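PDB 3LL3: gluconate kinase, which probably transfers a phosphate from ATP to a sugar or sugar acid such as xylulose or gluconate. Local coordinates for residues 174-179 and 205-210; 322-327 and 406-411. All coordinates share one frame; numbering follows the deposited sequence.

Contact 1 of 2, residues 174-179 and 205-210; sequences TMAAGT and PKIAQP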
ATOM      1  N   THR A 174       5.833 -33.474 -22.614  1.00 23.45           N
ATOM      2  CA  THR A 174       5.438 -32.219 -21.944  1.00 22.92           C
ATOM      3  C   THR A 174       5.224 -32.446 -20.454  1.00 23.49           C
ATOM      4  O   THR A 174       5.365 -31.529 -19.642  1.00 23.71           O
ATOM      5  CB  THR A 174       4.132 -31.591 -22.527  1.00 23.02           C
ATOM      6  OG1 THR A 174       3.001 -32.303 -22.020  1.00 23.21           O
ATOM      7  CG2 THR A 174       4.123 -31.630 -24.041  1.00 20.92           C
HETATM    8  N   MSE A 175       4.879 -33.675 -20.090  1.00 22.96           N
HETATM    9  CA  MSE A 175       4.662 -34.001 -18.686  1.00 23.24           C
HETATM   10  C   MSE A 175       6.002 -34.305 -17.987  1.00 22.64           C
HETATM   11  O   MSE A 175       6.197 -33.945 -16.833  1.00 23.68           O
HETATM   12  CB  MSE A 175       3.685 -35.169 -18.550  1.00 23.43           C
HETATM   13  CG  MSE A 175       3.236 -35.420 -17.134  1.00 25.73           C
HETATM   14 SE   MSE A 175       2.199 -33.972 -16.321  1.00 46.13          SE
HETATM   15  CE  MSE A 175       0.659 -33.988 -17.548  1.00 23.42           C
ATOM     16  N   ALA A 176       6.913 -34.962 -18.696  1.00 23.33           N
ATOM     17  CA  ALA A 176       8.267 -35.173 -18.193  1.00 24.87           C
ATOM     18  C   ALA A 176       8.915 -33.795 -17.973  1.00 25.85           C
ATOM     19  O   ALA A 176       9.722 -33.609 -17.054  1.00 24.17           O
ATOM     20  CB  ALA A 176       9.074 -36.000 -19.182  1.00 23.73           C
ATOM     21  N   ALA A 177       8.517 -32.829 -18.812  1.00 24.07           N
ATOM     22  CA  ALA A 177       9.020 -31.469 -18.724  1.00 23.72           C
ATOM     23  C   ALA A 177       8.657 -30.790 -17.402  1.00 24.80           C
ATOM     24  O   ALA A 177       9.332 -29.851 -16.998  1.00 24.11           O
ATOM     25  CB  ALA A 177       8.553 -30.621 -19.936  1.00 21.97           C
ATOM     26  N   GLY A 178       7.615 -31.277 -16.723  1.00 24.25           N
ATOM     27  CA  GLY A 178       7.228 -30.722 -15.427  1.00 23.04           C
ATOM     28  C   GLY A 178       7.838 -31.400 -14.192  1.00 26.19           C
ATOM     29  O   GLY A 178       7.481 -31.055 -13.054  1.00 25.13           O
ATOM     30  N   THR A 179       8.744 -32.360 -14.396  1.00 24.09           N
ATOM     31  CA  THR A 179       9.363 -33.073 -13.260  1.00 25.26           C
ATOM     32  C   THR A 179      10.570 -32.343 -12.674  1.00 24.39           C
ATOM     33  O   THR A 179      10.832 -32.446 -11.480  1.00 25.60           O
ATOM     34  CB  THR A 179       9.843 -34.512 -13.618  1.00 23.10           C
ATOM     35  OG1 THR A 179      10.843 -34.449 -14.637  1.00 24.02           O
ATOM     36  CG2 THR A 179       8.693 -35.385 -14.096  1.00 23.42           C
ATOM     37  N   PRO A 205       8.488 -43.512 -15.675  1.00 31.99           N
ATOM     38  CA  PRO A 205       7.806 -43.958 -16.895  1.00 28.17           C
ATOM     39  C   PRO A 205       8.710 -43.765 -18.104  1.00 28.37           C
ATOM     40  O   PRO A 205       9.584 -42.907 -18.070  1.00 29.18           O
ATOM     41  CB  PRO A 205       6.615 -42.989 -17.002  1.00 30.38           C
ATOM     42  CG  PRO A 205       6.476 -42.357 -15.634  1.00 30.83           C
ATOM     43  CD  PRO A 205       7.855 -42.329 -15.067  1.00 29.74           C
ATOM     44  N   LYS A 206       8.500 -44.534 -19.165  1.00 29.62           N
ATOM     45  CA  LYS A 206       9.138 -44.229 -20.438  1.00 31.72           C
ATOM     46  C   LYS A 206       8.509 -42.969 -21.039  1.00 27.23           C
ATOM     47  O   LYS A 206       7.350 -42.663 -20.768  1.00 27.50           O
ATOM     48  CB  LYS A 206       8.993 -45.405 -21.405  1.00 32.74           C
ATOM     49  CG  LYS A 206      10.007 -46.507 -21.144  1.00 40.49           C
ATOM     50  CD  LYS A 206       9.642 -47.800 -21.858  1.00 47.76           C
ATOM     51  CE  LYS A 206      10.828 -48.764 -21.886  1.00 51.11           C
ATOM     52  NZ  LYS A 206      11.900 -48.268 -22.803  1.00 54.04           N
ATOM     53  N   ILE A 207       9.280 -42.247 -21.848  1.00 27.91           N
ATOM     54  CA  ILE A 207       8.816 -40.994 -22.450  1.00 28.96           C
ATOM     55  C   ILE A 207       8.425 -41.208 -23.913  1.00 27.20           C
ATOM     56  O   ILE A 207       9.196 -41.773 -24.687  1.00 28.83           O
ATOM     57  CB  ILE A 207       9.907 -39.902 -22.373  1.00 29.44           C
ATOM     58  CG1 ILE A 207      10.406 -39.756 -20.941  1.00 30.18           C
ATOM     59  CG2 ILE A 207       9.352 -38.557 -22.868  1.00 29.73           C
ATOM     60  CD1 ILE A 207      11.675 -38.930 -20.803  1.00 31.18           C
ATOM     61  N   ALA A 208       7.221 -40.783 -24.284  1.00 26.26           N
ATOM     62  CA  ALA A 208       6.805 -40.814 -25.681  1.00 30.18           C
ATOM     63  C   ALA A 208       6.173 -39.483 -26.091  1.00 28.15           C
ATOM     64  O   ALA A 208       6.018 -38.588 -25.255  1.00 25.90           O
ATOM     65  CB  ALA A 208       5.830 -41.956 -25.926  1.00 29.11           C
ATOM     66  N   GLN A 209       5.809 -39.369 -27.370  1.00 29.44           N
ATOM     67  CA  GLN A 209       5.091 -38.182 -27.884  1.00 28.87           C
ATOM     68  C   GLN A 209       3.638 -38.172 -27.416  1.00 29.15           C
ATOM     69  O   GLN A 209       3.040 -39.235 -27.202  1.00 28.20           O
ATOM     70  CB  GLN A 209       5.048 -38.160 -29.416  1.00 32.35           C
ATOM     71  CG  GLN A 209       6.340 -38.464 -30.145  1.00 40.19           C
ATOM     72  CD  GLN A 209       6.067 -38.894 -31.585  1.00 48.73           C
ATOM     73  OE1 GLN A 209       5.150 -38.376 -32.236  1.00 50.13           O
ATOM     74  NE2 GLN A 209       6.845 -39.853 -32.080  1.00 50.08           N
ATOM     75  N   PRO A 210       3.056 -36.966 -27.274  1.00 28.20           N
ATOM     76  CA  PRO A 210       1.652 -36.774 -26.874  1.00 26.78           C
ATOM     77  C   PRO A 210       0.650 -37.534 -27.733  1.00 25.49           C
ATOM     78  O   PRO A 210      -0.407 -37.890 -27.219  1.00 23.95           O
ATOM     79  CB  PRO A 210       1.441 -35.262 -27.032  1.00 22.87           C
ATOM     80  CG  PRO A 210       2.799 -34.686 -26.718  1.00 25.52           C
ATOM     81  CD  PRO A 210       3.798 -35.689 -27.299  1.00 25.37           C
TER

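Contact 2 of 2, residues 322-327 and 406-411; sequences DVAQTA and SDFVRQ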
ATOM      1  N   ASP A 322     -17.825  -1.523 -12.754  1.00 31.26           N
ATOM      2  CA  ASP A 322     -18.496  -0.245 -13.001  1.00 33.72           C
ATOM      3  C   ASP A 322     -17.815   0.868 -12.200  1.00 31.60           C
ATOM      4  O   ASP A 322     -17.485   1.927 -12.739  1.00 32.64           O
ATOM      5  CB  ASP A 322     -19.990  -0.319 -12.654  1.00 33.02           C
ATOM      6  CG  ASP A 322     -20.793  -1.130 -13.663  1.00 39.38           C
ATOM      7  OD1 ASP A 322     -20.316  -1.326 -14.809  1.00 36.63           O
ATOM      8  OD2 ASP A 322     -21.910  -1.569 -13.300  1.00 40.62           O
ATOM      9  N   VAL A 323     -17.581   0.624 -10.916  1.00 31.04           N
ATOM     10  CA  VAL A 323     -16.955   1.658 -10.083  1.00 29.64           C
ATOM     11  C   VAL A 323     -15.530   1.957 -10.530  1.00 30.41           C
ATOM     12  O   VAL A 323     -15.131   3.124 -10.641  1.00 28.69           O
ATOM     13  CB  VAL A 323     -16.960   1.269  -8.609  1.00 32.07           C
ATOM     14  CG1 VAL A 323     -16.256   2.335  -7.786  1.00 31.90           C
ATOM     15  CG2 VAL A 323     -18.395   1.070  -8.127  1.00 33.06           C
ATOM     16  N   ALA A 324     -14.760   0.899 -10.787  1.00 31.36           N
ATOM     17  CA  ALA A 324     -13.371   1.049 -11.226  1.00 29.89           C
ATOM     18  C   ALA A 324     -13.279   1.924 -12.472  1.00 27.58           C
ATOM     19  O   ALA A 324     -12.384   2.759 -12.599  1.00 27.40           O
ATOM     20  CB  ALA A 324     -12.737  -0.315 -11.486  1.00 25.85           C
ATOM     21  N   GLN A 325     -14.218   1.738 -13.385  1.00 29.65           N
ATOM     22  CA  GLN A 325     -14.212   2.505 -14.628  1.00 31.05           C
ATOM     23  C   GLN A 325     -14.433   4.003 -14.443  1.00 31.28           C
ATOM     24  O   GLN A 325     -14.082   4.775 -15.332  1.00 33.48           O
ATOM     25  CB  GLN A 325     -15.214   1.926 -15.633  1.00 31.65           C
ATOM     26  CG  GLN A 325     -14.823   0.539 -16.109  1.00 33.03           C
ATOM     27  CD  GLN A 325     -15.832  -0.067 -17.056  1.00 35.12           C
ATOM     28  OE1 GLN A 325     -16.508  -1.049 -16.724  1.00 36.33           O
ATOM     29  NE2 GLN A 325     -15.942   0.513 -18.246  1.00 33.65           N
ATOM     30  N   THR A 326     -14.984   4.431 -13.304  1.00 30.41           N
ATOM     31  CA  THR A 326     -15.126   5.868 -13.071  1.00 30.60           C
ATOM     32  C   THR A 326     -13.820   6.554 -12.674  1.00 32.72           C
ATOM     33  O   THR A 326     -13.780   7.773 -12.555  1.00 31.85           O
ATOM     34  CB  THR A 326     -16.232   6.215 -12.056  1.00 32.05           C
ATOM     35  OG1 THR A 326     -15.884   5.713 -10.764  1.00 33.63           O
ATOM     36  CG2 THR A 326     -17.564   5.633 -12.481  1.00 30.95           C
ATOM     37  N   ALA A 327     -12.745   5.791 -12.464  1.00 28.94           N
ATOM     38  CA  ALA A 327     -11.445   6.419 -12.218  1.00 26.30           C
ATOM     39  C   ALA A 327     -10.700   6.549 -13.538  1.00 27.74           C
ATOM     40  O   ALA A 327     -10.944   5.774 -14.454  1.00 28.66           O
ATOM     41  CB  ALA A 327     -10.626   5.596 -11.218  1.00 27.11           C
ATOM     42  N   SER A 406     -14.975  -9.267 -19.023  1.00 28.29           N
ATOM     43  CA  SER A 406     -15.509  -7.972 -19.406  1.00 28.72           C
ATOM     44  C   SER A 406     -14.713  -7.320 -20.527  1.00 28.54           C
ATOM     45  O   SER A 406     -13.506  -7.495 -20.626  1.00 24.19           O
ATOM     46  CB  SER A 406     -15.506  -7.036 -18.202  1.00 27.19           C
ATOM     47  OG  SER A 406     -14.170  -6.674 -17.910  1.00 25.88           O
ATOM     48  N   ASP A 407     -15.403  -6.552 -21.363  1.00 25.91           N
ATOM     49  CA  ASP A 407     -14.741  -5.687 -22.329  1.00 26.56           C
ATOM     50  C   ASP A 407     -13.744  -4.725 -21.686  1.00 24.95           C
ATOM     51  O   ASP A 407     -12.738  -4.367 -22.284  1.00 25.01           O
ATOM     52  CB  ASP A 407     -15.777  -4.850 -23.091  1.00 27.67           C
ATOM     53  CG  ASP A 407     -16.469  -5.634 -24.161  1.00 32.36           C
ATOM     54  OD1 ASP A 407     -16.099  -6.811 -24.384  1.00 29.83           O
ATOM     55  OD2 ASP A 407     -17.381  -5.065 -24.780  1.00 34.88           O
ATOM     56  N   PHE A 408     -14.061  -4.244 -20.494  1.00 25.57           N
ATOM     57  CA  PHE A 408     -13.190  -3.288 -19.837  1.00 24.57           C
ATOM     58  C   PHE A 408     -11.805  -3.933 -19.557  1.00 25.48           C
ATOM     59  O   PHE A 408     -10.745  -3.374 -19.870  1.00 24.02           O
ATOM     60  CB  PHE A 408     -13.844  -2.790 -18.546  1.00 27.27           C
ATOM     61  CG  PHE A 408     -12.919  -1.979 -17.674  1.00 28.55           C
ATOM     62  CD1 PHE A 408     -12.386  -0.788 -18.132  1.00 31.09           C
ATOM     63  CD2 PHE A 408     -12.587  -2.410 -16.398  1.00 28.82           C
ATOM     64  CE1 PHE A 408     -11.513  -0.039 -17.332  1.00 29.83           C
ATOM     65  CE2 PHE A 408     -11.733  -1.666 -15.585  1.00 28.45           C
ATOM     66  CZ  PHE A 408     -11.190  -0.483 -16.054  1.00 27.30           C
ATOM     67  N   VAL A 409     -11.824  -5.120 -18.984  1.00 22.15           N
ATOM     68  CA  VAL A 409     -10.556  -5.795 -18.676  1.00 26.48           C
ATOM     69  C   VAL A 409      -9.833  -6.229 -19.952  1.00 23.78           C
ATOM     70  O   VAL A 409      -8.623  -6.117 -20.053  1.00 22.85           O
ATOM     71  CB  VAL A 409     -10.758  -6.971 -17.710  1.00 24.84           C
ATOM     72  CG1 VAL A 409      -9.448  -7.795 -17.520  1.00 25.18           C
ATOM     73  CG2 VAL A 409     -11.251  -6.440 -16.366  1.00 23.55           C
ATOM     74  N   ARG A 410     -10.578  -6.696 -20.943  1.00 25.11           N
ATOM     75  CA  ARG A 410      -9.961  -7.072 -22.208  1.00 23.31           C
ATOM     76  C   ARG A 410      -9.220  -5.892 -22.805  1.00 24.56           C
ATOM     77  O   ARG A 410      -8.071  -6.017 -23.227  1.00 23.72           O
ATOM     78  CB  ARG A 410     -11.015  -7.613 -23.176  1.00 25.33           C
ATOM     79  CG  ARG A 410     -11.535  -8.975 -22.765  1.00 24.57           C
ATOM     80  CD  ARG A 410     -12.810  -9.342 -23.489  1.00 27.37           C
ATOM     81  NE  ARG A 410     -13.237 -10.694 -23.140  1.00 27.46           N
ATOM     82  CZ  ARG A 410     -14.242 -11.331 -23.734  1.00 32.69           C
ATOM     83  NH1 ARG A 410     -14.931 -10.722 -24.699  1.00 32.84           N
ATOM     84  NH2 ARG A 410     -14.561 -12.568 -23.371  1.00 32.76           N
ATOM     85  N   GLN A 411      -9.876  -4.733 -22.819  1.00 22.46           N
ATOM     86  CA  GLN A 411      -9.281  -3.545 -23.411  1.00 25.78           C
ATOM     87  C   GLN A 411      -8.108  -3.039 -22.598  1.00 23.62           C
ATOM     88  O   GLN A 411      -7.098  -2.554 -23.138  1.00 23.13           O
ATOM     89  CB  GLN A 411     -10.335  -2.427 -23.562  1.00 26.48           C
ATOM     90  CG  GLN A 411      -9.802  -1.217 -24.302  1.00 26.82           C
ATOM     91  CD  GLN A 411      -9.436  -1.550 -25.743  1.00 28.48           C
ATOM     92  OE1 GLN A 411      -8.338  -1.239 -26.210  1.00 30.59           O
ATOM     93  NE2 GLN A 411     -10.349  -2.206 -26.442  1.00 27.83           N
TER

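Contact 1 of 2, residues 174-179 and 205-210
The helix through T174-A176 and strand 206-208 run past each other in opposite senses, with the CA atoms of A176 and I207 7.2 Å apart and those of T174 and P210 7.7 Å apart. Strand 206-208 pairs in parallel with strand 170-172 in a small two-strand sheet of the N-terminal FGGY region, and helix 173-176 lies in the connection between the two, which returns through helix 191-197. K206 and A208 make backbone hydrogen bonds to T171, so the strand is held by its sheet partner, while its contact with the helix is purely apolar and small, about 110 Å² in all. A176 carries its methyl toward the strand, and I207 answers with the end of its longer branch, CD1 lying 4.2 Å from A176 CB. The I207 branch is extended, CD1 anti to CA (chi2 168°), which carries the terminal methyl out to the alanine. W189 packs against both A176 and I207. At the other end, T174 CG2 sits 4.3 Å from P210 CG, a methyl against one corner of the proline ring. The hydroxyl of T174 is engaged elsewhere, hydrogen-bonded to D172 OD1 and to the backbone N of S238 on strand 232-238. The T174 side chain is about 10 Å from bound D-xylulose; the turn that follows is linked to the sugar pocket by G178 O, hydrogen-bonded to ND1 of the pocket residue H81. The turn is closed at A176 O, which takes two bonds from one residue: T179 N at 3.1 Å, and T179 OG1 at 2.8 Å, lying in the carbonyl plane.

Contact 2 of 2, residues 322-327 and 406-411
Helix 407-417 is the helix of a beta-alpha-beta crossover between the adjacent parallel strands 396-400 and 421-424 of the C-terminal FGGY region, and a CH-pi and amide-ring stack joins its first turn to the 322-325 part of helix 317-325. Q325 lays its chain across one face of the F408 ring. Its CG stands over the ring centre, 3.4 Å from the centroid of F408 and 9° off the normal. Beyond CG the chain stays extended and heads back toward the F408 backbone, so the two side chains pass in opposite directions. The amide is stacked almost flat, its plane 8° from that of the ring, with Q325 CD 3.5 Å from F408 CG and OE1 3.7 Å from F408 CB. The ring reaches the glutamine because CG of F408 is anti to its backbone N (chi1 170°). A324 adds a looser apolar touch, its CB 4.4 Å from F408 CE2. A leucine here has no flat face to offer Q325, and the glutamine chain would probably be freer to turn. S406 caps the second helix, its OG accepting from V409 N at 3.0 Å. L321, a residue of the ATP pocket, packs against F408 from helix 317-325, and R370 of helix 365-388 touches the ring as well, so that three helices meet at F408 beside the crossover strands of the mixed sheet.

The two contacts lie on opposite sides of the chain's centre, their own centres 41 Å apart and their nearest atoms about 26 Å apart. They follow one another along the sequence, contact 1 closing within the N-terminal FGGY range before contact 2 opens in the C-terminal one, and they share no helix, strand or sheet. Contact 1 packs a helix on a strand of the two-strand sheet; contact 2 joins two helices beside the seven-stranded sheet. In actin-like ATPases such as FGGY kinases the substrates meet between two such domains, so each contact is local packing within one half of the enzyme, near its sugar or nucleotide site but not lining it.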